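Local coordinates for E3 SUMO-protein ligase SIZ1 (Saccharomyces cerevisiae, PDB 3I2D) that acts as a SUMO E3 ligase that promotes attachment of SUMO (Smt3) to septins and PCNA, with a zinc-binding SP-RING domain that interacts with UBC9, at residues Q272-L277 with W289-C294; M248-P253 with D311-C316; L121-I126 with I137-P142. All coordinates share one frame; numbering follows the deposited sequence.

The fragment joins a PINIT domain to a zinc-binding SP-RING, and the three contacts sample both. Contact 3 lies in the PINIT domain, its centre about 31 Å from that of contact 1 and about 44 Å from that of contact 2, and it touches neither. Contacts 1 and 2 are neighbours, with centres about 14 Å apart. The loop 250-253 of contact 2 packs on contact 1: Pro253 CD lies against Phe274 CB, 3.5 Å away, and Gln272 NE2 donates a weak hydrogen bond to Gln251 O. Contact 1 supplies two of the four zinc ligands, Cys291 and Cys294. Contact 2 stands further off, the Met248 side chain lying about 13 Å from the metal.

Contact 1: residues Q272-L277 with W289-C294; sequences QCFDAL and WQCPVC. With ZN (zinc ion), chain B.
The Phe274 ring lies against Pro292, whose CD sits over one ring face 3.9 Å from the centroid and 19° off the normal, a CH-pi contact to which the proline ring brings its C-H groups. The ring reaches this place because CG lies between the backbone N and the carbonyl carbon (chi1 52°), which swings the phenyl toward the Cys-Pro-Val-Cys turn. Val293 CG2 approaches the ring edge at CD1, 4.3 Å away, and also meets Gln272 CG at 3.8 Å; the aliphatic part of the glutamine crosses the short, branched valine at about a right angle. Cys291 SG makes an oblique sulfur-aromatic contact, 3.8 Å from Phe274 CE1. With an alanine in place of Phe274, Pro292 CD would probably lose the ring face it packs on and Cys291 SG its apolar neighbour. This is the SP-RING zinc site: Cys291 SG and Cys294 SG bind the zinc ion, and Cys268 and His270 complete the set. Weak N-H...S bonds from Val293 N and Cys294 N converge on Cys291 SG, the latter nearly straight at 175°, as in zinc knuckles. The two N-H groups probably ease the negative charge on this sulfur, while the Phe274 ring covers one flank of it.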
ATOM      1  N   GLN A 272      10.375 -21.613   3.593  1.00 59.26           N
ATOM      2  CA  GLN A 272       9.883 -20.740   4.658  1.00 55.81           C
ATOM      3  C   GLN A 272       8.832 -19.741   4.192  1.00 55.05           C
ATOM      4  O   GLN A 272       9.068 -18.955   3.277  1.00 52.05           O
ATOM      5  CB  GLN A 272      11.051 -19.985   5.319  1.00 57.04           C
ATOM      6  CG  GLN A 272      10.672 -19.093   6.528  1.00 58.82           C
ATOM      7  CD  GLN A 272       9.821 -19.823   7.572  1.00 67.22           C
ATOM      8  OE1 GLN A 272      10.122 -20.961   7.953  1.00 71.46           O
ATOM      9  NE2 GLN A 272       8.762 -19.165   8.045  1.00 50.26           N
ATOM     10  N   CYS A 273       7.664 -19.791   4.827  1.00 51.60           N
ATOM     11  CA  CYS A 273       6.588 -18.869   4.509  1.00 48.75           C
ATOM     12  C   CYS A 273       6.539 -17.857   5.632  1.00 48.33           C
ATOM     13  O   CYS A 273       7.360 -17.896   6.549  1.00 45.22           O
ATOM     14  CB  CYS A 273       5.250 -19.599   4.427  1.00 54.33           C
ATOM     15  SG  CYS A 273       5.174 -20.831   3.128  1.00 57.48           S
ATOM     16  N   PHE A 274       5.588 -16.940   5.554  1.00 46.86           N
ATOM     17  CA  PHE A 274       5.412 -15.929   6.590  1.00 50.70           C
ATOM     18  C   PHE A 274       3.912 -15.692   6.667  1.00 51.21           C
ATOM     19  O   PHE A 274       3.189 -16.038   5.738  1.00 51.60           O
ATOM     20  CB  PHE A 274       6.148 -14.639   6.230  1.00 41.68           C
ATOM     21  CG  PHE A 274       5.822 -14.133   4.875  1.00 41.82           C
ATOM     22  CD1 PHE A 274       6.632 -14.455   3.793  1.00 39.60           C
ATOM     23  CD2 PHE A 274       4.691 -13.345   4.668  1.00 34.99           C
ATOM     24  CE1 PHE A 274       6.327 -13.999   2.516  1.00 38.26           C
ATOM     25  CE2 PHE A 274       4.376 -12.885   3.406  1.00 40.70           C
ATOM     26  CZ  PHE A 274       5.199 -13.211   2.317  1.00 35.83           C
ATOM     27  N   ASP A 275       3.436 -15.103   7.757  1.00 51.33           N
ATOM     28  CA  ASP A 275       2.010 -14.905   7.906  1.00 46.26           C
ATOM     29  C   ASP A 275       1.447 -13.781   7.052  1.00 45.19           C
ATOM     30  O   ASP A 275       1.802 -12.618   7.242  1.00 45.99           O
ATOM     31  CB  ASP A 275       1.687 -14.678   9.377  1.00 47.80           C
ATOM     32  CG  ASP A 275       0.206 -14.755   9.645  1.00 55.50           C
ATOM     33  OD1 ASP A 275      -0.468 -13.707   9.571  1.00 56.96           O
ATOM     34  OD2 ASP A 275      -0.296 -15.875   9.893  1.00 53.44           O
ATOM     35  N   ALA A 276       0.551 -14.120   6.122  1.00 45.35           N
ATOM     36  CA  ALA A 276      -0.021 -13.102   5.230  1.00 47.34           C
ATOM     37  C   ALA A 276      -0.726 -11.989   5.989  1.00 49.12           C
ATOM     38  O   ALA A 276      -0.779 -10.846   5.531  1.00 50.73           O
ATOM     39  CB  ALA A 276      -0.982 -13.733   4.215  1.00 36.97           C
ATOM     40  N   LEU A 277      -1.269 -12.304   7.156  1.00 48.54           N
ATOM     41  CA  LEU A 277      -1.951 -11.262   7.896  1.00 47.97           C
ATOM     42  C   LEU A 277      -0.955 -10.272   8.466  1.00 46.55           C
ATOM     43  O   LEU A 277      -1.179  -9.059   8.384  1.00 49.09           O
ATOM     44  CB  LEU A 277      -2.817 -11.841   9.021  1.00 48.12           C
ATOM     45  CG  LEU A 277      -3.672 -10.748   9.663  1.00 47.16           C
ATOM     46  CD1 LEU A 277      -4.534 -10.053   8.609  1.00 38.98           C
ATOM     47  CD2 LEU A 277      -4.523 -11.361  10.730  1.00 54.34           C
ATOM     48  N   TRP A 289       7.141  -3.782   0.664  1.00 54.50           N
ATOM     49  CA  TRP A 289       6.726  -4.775  -0.323  1.00 50.78           C
ATOM     50  C   TRP A 289       7.929  -5.597  -0.757  1.00 50.55           C
ATOM     51  O   TRP A 289       8.310  -5.609  -1.930  1.00 52.74           O
ATOM     52  CB  TRP A 289       6.029  -4.120  -1.525  1.00 46.66           C
ATOM     53  CG  TRP A 289       4.699  -3.496  -1.146  1.00 46.39           C
ATOM     54  CD1 TRP A 289       4.450  -2.177  -0.910  1.00 50.91           C
ATOM     55  CD2 TRP A 289       3.485  -4.189  -0.833  1.00 45.80           C
ATOM     56  NE1 TRP A 289       3.161  -2.003  -0.458  1.00 46.50           N
ATOM     57  CE2 TRP A 289       2.549  -3.224  -0.402  1.00 46.41           C
ATOM     58  CE3 TRP A 289       3.098  -5.536  -0.870  1.00 50.90           C
ATOM     59  CZ2 TRP A 289       1.250  -3.560  -0.008  1.00 53.95           C
ATOM     60  CZ3 TRP A 289       1.805  -5.874  -0.479  1.00 52.73           C
ATOM     61  CH2 TRP A 289       0.897  -4.887  -0.051  1.00 55.12           C
ATOM     62  N   GLN A 290       8.515  -6.258   0.243  1.00 44.30           N
ATOM     63  CA  GLN A 290       9.673  -7.131   0.116  1.00 48.53           C
ATOM     64  C   GLN A 290       9.460  -8.334   1.005  1.00 52.79           C
ATOM     65  O   GLN A 290       9.017  -8.205   2.144  1.00 57.57           O
ATOM     66  CB  GLN A 290      10.938  -6.446   0.592  1.00 50.14           C
ATOM     67  CG  GLN A 290      11.555  -5.530  -0.407  1.00 63.12           C
ATOM     68  CD  GLN A 290      12.917  -5.065   0.036  1.00 69.51           C
ATOM     69  OE1 GLN A 290      13.714  -4.598  -0.778  1.00 81.47           O
ATOM     70  NE2 GLN A 290      13.197  -5.183   1.333  1.00 59.58           N
ATOM     71  N   CYS A 291       9.797  -9.505   0.496  1.00 50.05           N
ATOM     72  CA  CYS A 291       9.630 -10.708   1.270  1.00 52.28           C
ATOM     73  C   CYS A 291      10.505 -10.635   2.520  1.00 51.36           C
ATOM     74  O   CYS A 291      11.671 -10.269   2.434  1.00 54.40           O
ATOM     75  CB  CYS A 291      10.002 -11.923   0.410  1.00 55.05           C
ATOM     76  SG  CYS A 291       9.878 -13.515   1.244  1.00 62.04           S
ATOM     77  N   PRO A 292       9.943 -10.970   3.703  1.00 51.42           N
ATOM     78  CA  PRO A 292      10.651 -10.957   4.992  1.00 47.94           C
ATOM     79  C   PRO A 292      11.737 -12.021   5.065  1.00 50.38           C
ATOM     80  O   PRO A 292      12.667 -11.924   5.868  1.00 52.37           O
ATOM     81  CB  PRO A 292       9.546 -11.247   6.009  1.00 50.00           C
ATOM     82  CG  PRO A 292       8.288 -10.833   5.308  1.00 53.64           C
ATOM     83  CD  PRO A 292       8.518 -11.290   3.905  1.00 49.58           C
ATOM     84  N   VAL A 293      11.607 -13.042   4.226  1.00 51.65           N
ATOM     85  CA  VAL A 293      12.558 -14.145   4.198  1.00 53.18           C
ATOM     86  C   VAL A 293      13.738 -13.959   3.209  1.00 53.44           C
ATOM     87  O   VAL A 293      14.902 -14.035   3.611  1.00 52.83           O
ATOM     88  CB  VAL A 293      11.816 -15.471   3.887  1.00 51.24           C
ATOM     89  CG1 VAL A 293      12.766 -16.641   3.981  1.00 49.44           C
ATOM     90  CG2 VAL A 293      10.668 -15.661   4.849  1.00 51.31           C
ATOM     91  N   CYS A 294      13.430 -13.703   1.937  1.00 53.10           N
ATOM     92  CA  CYS A 294      14.443 -13.529   0.885  1.00 54.72           C
ATOM     93  C   CYS A 294      14.619 -12.086   0.388  1.00 57.33           C
ATOM     94  O   CYS A 294      15.386 -11.828  -0.542  1.00 60.53           O
ATOM     95  CB  CYS A 294      14.090 -14.410  -0.312  1.00 50.47           C
ATOM     96  SG  CYS A 294      12.563 -13.922  -1.163  1.00 58.52           S
TER
HETATM   97 ZN    ZN B   1      10.589 -14.878  -0.493  1.00 57.23          ZN

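Contact 2: residues M248-P253 with D311-C316; sequences MSLQCP and DILQNC
With chi1 at 171°, Met248 stays extended as far as SD before bending at its last torsion, which sets CE tip to tip with Ile312 CD1 at 3.8 Å. Leu250 has CG opposite its carbonyl carbon (chi1 -58°), and its methyls then reach the last helical turn and the residues after it. In this part of the SP-RING domain, strand 245-249 and the loop after it pack on the C-terminal end of helix 307-313, and every contact between the two is apolar. Leu250 does most of the work. Leu313 slides past it in the opposite direction, laying CD1 near Leu250 CB, while Leu250 CD2 meets Ile312 CG2 at 4.0 Å, these two side chains crossing at about a right angle. The other branch, Leu250 CD1, touches Cys316 SG at 3.7 Å. Branching suits Leu250 and Ile312 because each serves two neighbours, Ile312 turning CG2 to Leu250 and CD1 to Met248, and the long, unbranched methionine spans the gap to the tip of the isoleucine; Val323 and Leu325 of strand 322-326 close over the same cluster. Ser249 OG accepts from Gln251 N in an ST turn that bends the chain as the strand ends. Past the helix, Asn315 ND2 turns back to donate to Asp311 O at 3.1 Å, tilted 19° from the carbonyl plane.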
ATOM      1  N   MET A 248      12.056 -26.955   9.092  1.00 70.83           N
ATOM      2  CA  MET A 248      11.282 -25.788   8.702  1.00 67.88           C
ATOM      3  C   MET A 248      10.519 -25.313   9.910  1.00 67.90           C
ATOM      4  O   MET A 248      10.078 -26.130  10.711  1.00 73.81           O
ATOM      5  CB  MET A 248      10.296 -26.150   7.595  1.00 68.57           C
ATOM      6  CG  MET A 248       9.295 -25.060   7.267  1.00 66.72           C
ATOM      7  SD  MET A 248       8.184 -25.526   5.928  1.00 68.33           S
ATOM      8  CE  MET A 248       6.925 -26.400   6.852  1.00 62.10           C
ATOM      9  N   SER A 249      10.356 -23.999  10.035  1.00 65.13           N
ATOM     10  CA  SER A 249       9.640 -23.422  11.165  1.00 61.78           C
ATOM     11  C   SER A 249       8.179 -23.165  10.858  1.00 58.85           C
ATOM     12  O   SER A 249       7.819 -22.840   9.730  1.00 62.01           O
ATOM     13  CB  SER A 249      10.278 -22.102  11.589  1.00 62.91           C
ATOM     14  OG  SER A 249       9.564 -21.511  12.665  1.00 57.92           O
ATOM     15  N   LEU A 250       7.341 -23.313  11.875  1.00 55.16           N
ATOM     16  CA  LEU A 250       5.916 -23.054  11.733  1.00 58.21           C
ATOM     17  C   LEU A 250       5.679 -21.608  12.204  1.00 58.04           C
ATOM     18  O   LEU A 250       4.566 -21.083  12.137  1.00 52.67           O
ATOM     19  CB  LEU A 250       5.116 -24.029  12.597  1.00 58.88           C
ATOM     20  CG  LEU A 250       5.328 -25.514  12.308  1.00 59.31           C
ATOM     21  CD1 LEU A 250       4.335 -26.330  13.128  1.00 54.41           C
ATOM     22  CD2 LEU A 250       5.142 -25.784  10.818  1.00 53.79           C
ATOM     23  N   GLN A 251       6.754 -20.984  12.676  1.00 55.10           N
ATOM     24  CA  GLN A 251       6.731 -19.618  13.168  1.00 55.29           C
ATOM     25  C   GLN A 251       6.930 -18.603  12.042  1.00 58.43           C
ATOM     26  O   GLN A 251       7.669 -18.846  11.088  1.00 62.55           O
ATOM     27  CB  GLN A 251       7.832 -19.428  14.224  1.00 53.64           C
ATOM     28  CG  GLN A 251       7.762 -20.425  15.380  1.00 60.90           C
ATOM     29  CD  GLN A 251       6.422 -20.392  16.106  1.00 60.20           C
ATOM     30  OE1 GLN A 251       6.172 -19.524  16.935  1.00 64.10           O
ATOM     31  NE2 GLN A 251       5.550 -21.333  15.778  1.00 59.20           N
ATOM     32  N   CYS A 252       6.267 -17.460  12.173  1.00 54.62           N
ATOM     33  CA  CYS A 252       6.374 -16.391  11.199  1.00 52.77           C
ATOM     34  C   CYS A 252       7.622 -15.558  11.482  1.00 51.25           C
ATOM     35  O   CYS A 252       7.970 -15.320  12.632  1.00 49.86           O
ATOM     36  CB  CYS A 252       5.133 -15.506  11.278  1.00 53.66           C
ATOM     37  SG  CYS A 252       5.137 -14.124  10.139  1.00 50.50           S
ATOM     38  N   PRO A 253       8.318 -15.098  10.432  1.00 53.68           N
ATOM     39  CA  PRO A 253       9.526 -14.292  10.653  1.00 49.75           C
ATOM     40  C   PRO A 253       9.143 -12.868  11.046  1.00 48.46           C
ATOM     41  O   PRO A 253       9.954 -12.113  11.583  1.00 48.89           O
ATOM     42  CB  PRO A 253      10.227 -14.328   9.300  1.00 41.23           C
ATOM     43  CG  PRO A 253       9.607 -15.488   8.597  1.00 53.08           C
ATOM     44  CD  PRO A 253       8.175 -15.421   9.009  1.00 52.22           C
ATOM     45  N   ASP A 311      -1.211 -27.274   5.507  1.00 65.33           N
ATOM     46  CA  ASP A 311      -1.552 -28.626   5.949  1.00 67.24           C
ATOM     47  C   ASP A 311      -0.873 -28.973   7.275  1.00 68.52           C
ATOM     48  O   ASP A 311      -1.537 -29.340   8.243  1.00 67.10           O
ATOM     49  CB  ASP A 311      -1.149 -29.655   4.888  1.00 72.54           C
ATOM     50  CG  ASP A 311      -2.191 -29.810   3.789  1.00 80.65           C
ATOM     51  OD1 ASP A 311      -3.159 -29.007   3.775  1.00 78.30           O
ATOM     52  OD2 ASP A 311      -2.034 -30.734   2.945  1.00 73.11           O
ATOM     53  N   ILE A 312       0.451 -28.858   7.320  1.00 63.19           N
ATOM     54  CA  ILE A 312       1.178 -29.168   8.545  1.00 63.29           C
ATOM     55  C   ILE A 312       0.636 -28.327   9.701  1.00 67.80           C
ATOM     56  O   ILE A 312       0.411 -28.822  10.800  1.00 68.70           O
ATOM     57  CB  ILE A 312       2.696 -28.877   8.386  1.00 60.65           C
ATOM     58  CG1 ILE A 312       3.251 -29.659   7.193  1.00 54.12           C
ATOM     59  CG2 ILE A 312       3.447 -29.251   9.667  1.00 54.32           C
ATOM     60  CD1 ILE A 312       4.727 -29.458   6.975  1.00 48.65           C
ATOM     61  N   LEU A 313       0.410 -27.047   9.433  1.00 70.77           N
ATOM     62  CA  LEU A 313      -0.071 -26.108  10.442  1.00 68.14           C
ATOM     63  C   LEU A 313      -1.441 -26.470  11.000  1.00 68.62           C
ATOM     64  O   LEU A 313      -1.696 -26.333  12.197  1.00 63.26           O
ATOM     65  CB  LEU A 313      -0.104 -24.707   9.831  1.00 61.26           C
ATOM     66  CG  LEU A 313       0.543 -23.546  10.582  1.00 57.81           C
ATOM     67  CD1 LEU A 313       1.889 -23.923  11.190  1.00 55.47           C
ATOM     68  CD2 LEU A 313       0.698 -22.408   9.596  1.00 67.96           C
ATOM     69  N   GLN A 314      -2.318 -26.935  10.120  1.00 73.99           N
ATOM     70  CA  GLN A 314      -3.673 -27.307  10.502  1.00 79.43           C
ATOM     71  C   GLN A 314      -3.723 -28.740  11.012  1.00 79.45           C
ATOM     72  O   GLN A 314      -4.804 -29.288  11.208  1.00 86.53           O
ATOM     73  CB  GLN A 314      -4.610 -27.162   9.296  1.00 82.53           C
ATOM     74  CG  GLN A 314      -5.942 -26.516   9.618  1.00 89.69           C
ATOM     75  CD  GLN A 314      -5.789 -25.083  10.107  1.00 92.99           C
ATOM     76  OE1 GLN A 314      -5.126 -24.823  11.113  1.00 92.03           O
ATOM     77  NE2 GLN A 314      -6.408 -24.145   9.394  1.00 93.10           N
ATOM     78  N   ASN A 315      -2.558 -29.346  11.220  1.00 73.98           N
ATOM     79  CA  ASN A 315      -2.480 -30.723  11.695  1.00 72.02           C
ATOM     80  C   ASN A 315      -1.279 -30.946  12.593  1.00 77.12           C
ATOM     81  O   ASN A 315      -0.645 -32.001  12.539  1.00 77.13           O
ATOM     82  CB  ASN A 315      -2.395 -31.674  10.509  1.00 69.45           C
ATOM     83  CG  ASN A 315      -3.717 -31.857   9.823  1.00 69.52           C
ATOM     84  OD1 ASN A 315      -4.399 -32.850  10.048  1.00 76.32           O
ATOM     85  ND2 ASN A 315      -4.101 -30.893   8.992  1.00 64.70           N
ATOM     86  N   CYS A 316      -0.978 -29.956  13.425  1.00 79.78           N
ATOM     87  CA  CYS A 316       0.160 -30.038  14.322  1.00 82.23           C
ATOM     88  C   CYS A 316      -0.217 -29.515  15.701  1.00 86.49           C
ATOM     89  O   CYS A 316      -1.142 -28.716  15.832  1.00 86.06           O
ATOM     90  CB  CYS A 316       1.309 -29.221  13.746  1.00 77.66           C
ATOM     91  SG  CYS A 316       2.838 -29.379  14.635  1.00 89.37           S
TER

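Contact 3: residues L121-I126 with I137-P142; sequences LFSGMI and IQFPFP
Leu121 begins the contact on strand 117-125 of the PINIT domain: its carbonyl O lies in the plane of the Phe139 ring, 3.5 Å from CZ at the ring edge, and its CG is a looser neighbour of the same atom. Phe122 points the other way from its strand, yet its ring still finds the incoming loop, since CE2 meets Ile137 CD1 at 3.5 Å; Phe68 joins its ring from elsewhere in the domain. Ser123 is the centre of the contact. Its CB stands over the middle of the Phe139 ring, 9° off the normal, a CH-pi contact that a side chain this small allows. With OG opposite the backbone N (chi1 177°), the hydroxyl donates to Gln138 O at 3.0 Å, while Ser123 O receives Gln138 N at 2.8 Å. Both donors stand well above the planes of the carbonyls they meet. Gly124 follows, adding no side chain where the loop backbone comes nearest, and Met125 ends the run with its bent chain crossing the side chain of Gln138 at a slant. The runs 121-125 and 137-140 head 76° apart, so the loop crosses the strand instead of extending its sheet. Gln138 has both its backbone N and O satisfied by Ser123, which probably helps the polar backbone of buried Ser123 and its neighbour lie beside the Phe139 ring.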
ATOM      1  N   LEU A 121      -5.683  14.463   0.470  1.00 51.88           N
ATOM      2  CA  LEU A 121      -5.145  15.475  -0.404  1.00 47.30           C
ATOM      3  C   LEU A 121      -3.814  14.909  -0.898  1.00 52.02           C
ATOM      4  O   LEU A 121      -3.000  14.423  -0.105  1.00 47.34           O
ATOM      5  CB  LEU A 121      -4.934  16.769   0.354  1.00 49.46           C
ATOM      6  CG  LEU A 121      -4.344  17.904  -0.473  1.00 51.06           C
ATOM      7  CD1 LEU A 121      -5.212  18.181  -1.695  1.00 37.24           C
ATOM      8  CD2 LEU A 121      -4.218  19.124   0.423  1.00 50.40           C
ATOM      9  N   PHE A 122      -3.623  14.920  -2.212  1.00 49.04           N
ATOM     10  CA  PHE A 122      -2.392  14.414  -2.809  1.00 52.99           C
ATOM     11  C   PHE A 122      -1.606  15.566  -3.397  1.00 51.98           C
ATOM     12  O   PHE A 122      -2.163  16.624  -3.695  1.00 52.34           O
ATOM     13  CB  PHE A 122      -2.675  13.417  -3.944  1.00 50.06           C
ATOM     14  CG  PHE A 122      -3.185  12.092  -3.478  1.00 57.76           C
ATOM     15  CD1 PHE A 122      -4.480  11.961  -2.993  1.00 55.81           C
ATOM     16  CD2 PHE A 122      -2.367  10.973  -3.517  1.00 56.05           C
ATOM     17  CE1 PHE A 122      -4.947  10.747  -2.555  1.00 47.41           C
ATOM     18  CE2 PHE A 122      -2.826   9.747  -3.078  1.00 53.24           C
ATOM     19  CZ  PHE A 122      -4.120   9.634  -2.597  1.00 57.05           C
ATOM     20  N   SER A 123      -0.312  15.345  -3.580  1.00 44.56           N
ATOM     21  CA  SER A 123       0.542  16.350  -4.160  1.00 41.87           C
ATOM     22  C   SER A 123       1.578  15.656  -5.003  1.00 42.04           C
ATOM     23  O   SER A 123       2.040  14.587  -4.655  1.00 46.60           O
ATOM     24  CB  SER A 123       1.223  17.153  -3.069  1.00 43.57           C
ATOM     25  OG  SER A 123       2.105  18.102  -3.630  1.00 53.89           O
ATOM     26  N   GLY A 124       1.937  16.261  -6.123  1.00 45.20           N
ATOM     27  CA  GLY A 124       2.944  15.682  -6.987  1.00 44.57           C
ATOM     28  C   GLY A 124       3.589  16.802  -7.766  1.00 41.91           C
ATOM     29  O   GLY A 124       3.058  17.902  -7.808  1.00 48.09           O
ATOM     30  N   MET A 125       4.733  16.552  -8.379  1.00 48.00           N
ATOM     31  CA  MET A 125       5.376  17.609  -9.150  1.00 54.93           C
ATOM     32  C   MET A 125       4.840  17.608 -10.579  1.00 52.49           C
ATOM     33  O   MET A 125       4.472  16.564 -11.103  1.00 48.05           O
ATOM     34  CB  MET A 125       6.891  17.411  -9.201  1.00 56.81           C
ATOM     35  CG  MET A 125       7.556  17.219  -7.869  1.00 60.16           C
ATOM     36  SD  MET A 125       9.301  16.909  -8.150  1.00 70.24           S
ATOM     37  CE  MET A 125       9.993  18.276  -7.255  1.00 71.38           C
ATOM     38  N   ILE A 126       4.799  18.781 -11.200  1.00 53.29           N
ATOM     39  CA  ILE A 126       4.343  18.897 -12.572  1.00 54.66           C
ATOM     40  C   ILE A 126       5.403  18.265 -13.488  1.00 58.25           C
ATOM     41  O   ILE A 126       5.085  17.681 -14.521  1.00 62.10           O
ATOM     42  CB  ILE A 126       4.110  20.372 -12.941  1.00 53.11           C
ATOM     43  CG1 ILE A 126       2.726  20.815 -12.458  1.00 58.04           C
ATOM     44  CG2 ILE A 126       4.164  20.558 -14.441  1.00 62.39           C
ATOM     45  CD1 ILE A 126       2.489  20.645 -10.983  1.00 60.54           C
ATOM     46  N   ILE A 137       3.999  10.501  -4.516  1.00 48.84           N
ATOM     47  CA  ILE A 137       3.307  11.511  -3.729  1.00 44.97           C
ATOM     48  C   ILE A 137       4.379  12.385  -3.105  1.00 46.10           C
ATOM     49  O   ILE A 137       5.187  11.917  -2.311  1.00 52.80           O
ATOM     50  CB  ILE A 137       2.463  10.888  -2.633  1.00 44.91           C
ATOM     51  CG1 ILE A 137       1.289  10.141  -3.265  1.00 47.87           C
ATOM     52  CG2 ILE A 137       2.002  11.959  -1.663  1.00 41.16           C
ATOM     53  CD1 ILE A 137       0.526   9.255  -2.296  1.00 40.91           C
ATOM     54  N   GLN A 138       4.397  13.656  -3.472  1.00 47.19           N
ATOM     55  CA  GLN A 138       5.397  14.550  -2.936  1.00 48.38           C
ATOM     56  C   GLN A 138       4.945  15.992  -2.782  1.00 51.11           C
ATOM     57  O   GLN A 138       4.713  16.686  -3.771  1.00 46.92           O
ATOM     58  CB  GLN A 138       6.631  14.521  -3.811  1.00 48.37           C
ATOM     59  CG  GLN A 138       7.837  15.094  -3.129  1.00 67.48           C
ATOM     60  CD  GLN A 138       9.015  15.201  -4.066  1.00 77.78           C
ATOM     61  OE1 GLN A 138       9.015  16.022  -4.987  1.00 79.41           O
ATOM     62  NE2 GLN A 138      10.023  14.357  -3.855  1.00 77.91           N
ATOM     63  N   PHE A 139       4.825  16.418  -1.524  1.00 47.95           N
ATOM     64  CA  PHE A 139       4.449  17.773  -1.155  1.00 46.01           C
ATOM     65  C   PHE A 139       5.695  18.661  -1.071  1.00 49.66           C
ATOM     66  O   PHE A 139       6.786  18.183  -0.791  1.00 60.01           O
ATOM     67  CB  PHE A 139       3.801  17.772   0.222  1.00 44.36           C
ATOM     68  CG  PHE A 139       2.382  17.331   0.220  1.00 45.17           C
ATOM     69  CD1 PHE A 139       2.052  16.011  -0.023  1.00 44.74           C
ATOM     70  CD2 PHE A 139       1.363  18.249   0.440  1.00 39.92           C
ATOM     71  CE1 PHE A 139       0.720  15.616  -0.050  1.00 50.07           C
ATOM     72  CE2 PHE A 139       0.045  17.864   0.413  1.00 39.71           C
ATOM     73  CZ  PHE A 139      -0.282  16.545   0.165  1.00 40.46           C
ATOM     74  N   PRO A 140       5.558  19.967  -1.325  1.00 50.25           N
ATOM     75  CA  PRO A 140       6.766  20.786  -1.217  1.00 48.95           C
ATOM     76  C   PRO A 140       7.116  20.979   0.264  1.00 48.50           C
ATOM     77  O   PRO A 140       6.226  21.034   1.102  1.00 46.86           O
ATOM     78  CB  PRO A 140       6.355  22.090  -1.889  1.00 47.98           C
ATOM     79  CG  PRO A 140       4.884  22.163  -1.602  1.00 55.42           C
ATOM     80  CD  PRO A 140       4.444  20.744  -1.892  1.00 51.90           C
ATOM     81  N   PHE A 141       8.409  21.058   0.575  1.00 48.46           N
ATOM     82  CA  PHE A 141       8.880  21.252   1.940  1.00 48.17           C
ATOM     83  C   PHE A 141       9.675  22.550   2.005  1.00 51.56           C
ATOM     84  O   PHE A 141      10.482  22.835   1.129  1.00 59.98           O
ATOM     85  CB  PHE A 141       9.787  20.096   2.350  1.00 45.72           C
ATOM     86  CG  PHE A 141      10.260  20.169   3.772  1.00 58.01           C
ATOM     87  CD1 PHE A 141       9.549  19.530   4.790  1.00 60.93           C
ATOM     88  CD2 PHE A 141      11.430  20.864   4.099  1.00 60.92           C
ATOM     89  CE1 PHE A 141       9.996  19.576   6.110  1.00 61.62           C
ATOM     90  CE2 PHE A 141      11.891  20.920   5.423  1.00 52.94           C
ATOM     91  CZ  PHE A 141      11.173  20.275   6.427  1.00 60.92           C
ATOM     92  N   PRO A 142       9.448  23.367   3.037  1.00 50.70           N
ATOM     93  CA  PRO A 142       8.518  23.177   4.156  1.00 52.37           C
ATOM     94  C   PRO A 142       7.089  23.582   3.766  1.00 53.81           C
ATOM     95  O   PRO A 142       6.878  24.316   2.792  1.00 55.61           O
ATOM     96  CB  PRO A 142       9.089  24.103   5.221  1.00 49.89           C
ATOM     97  CG  PRO A 142       9.507  25.308   4.358  1.00 48.15           C
ATOM     98  CD  PRO A 142      10.158  24.658   3.142  1.00 41.81           C
TER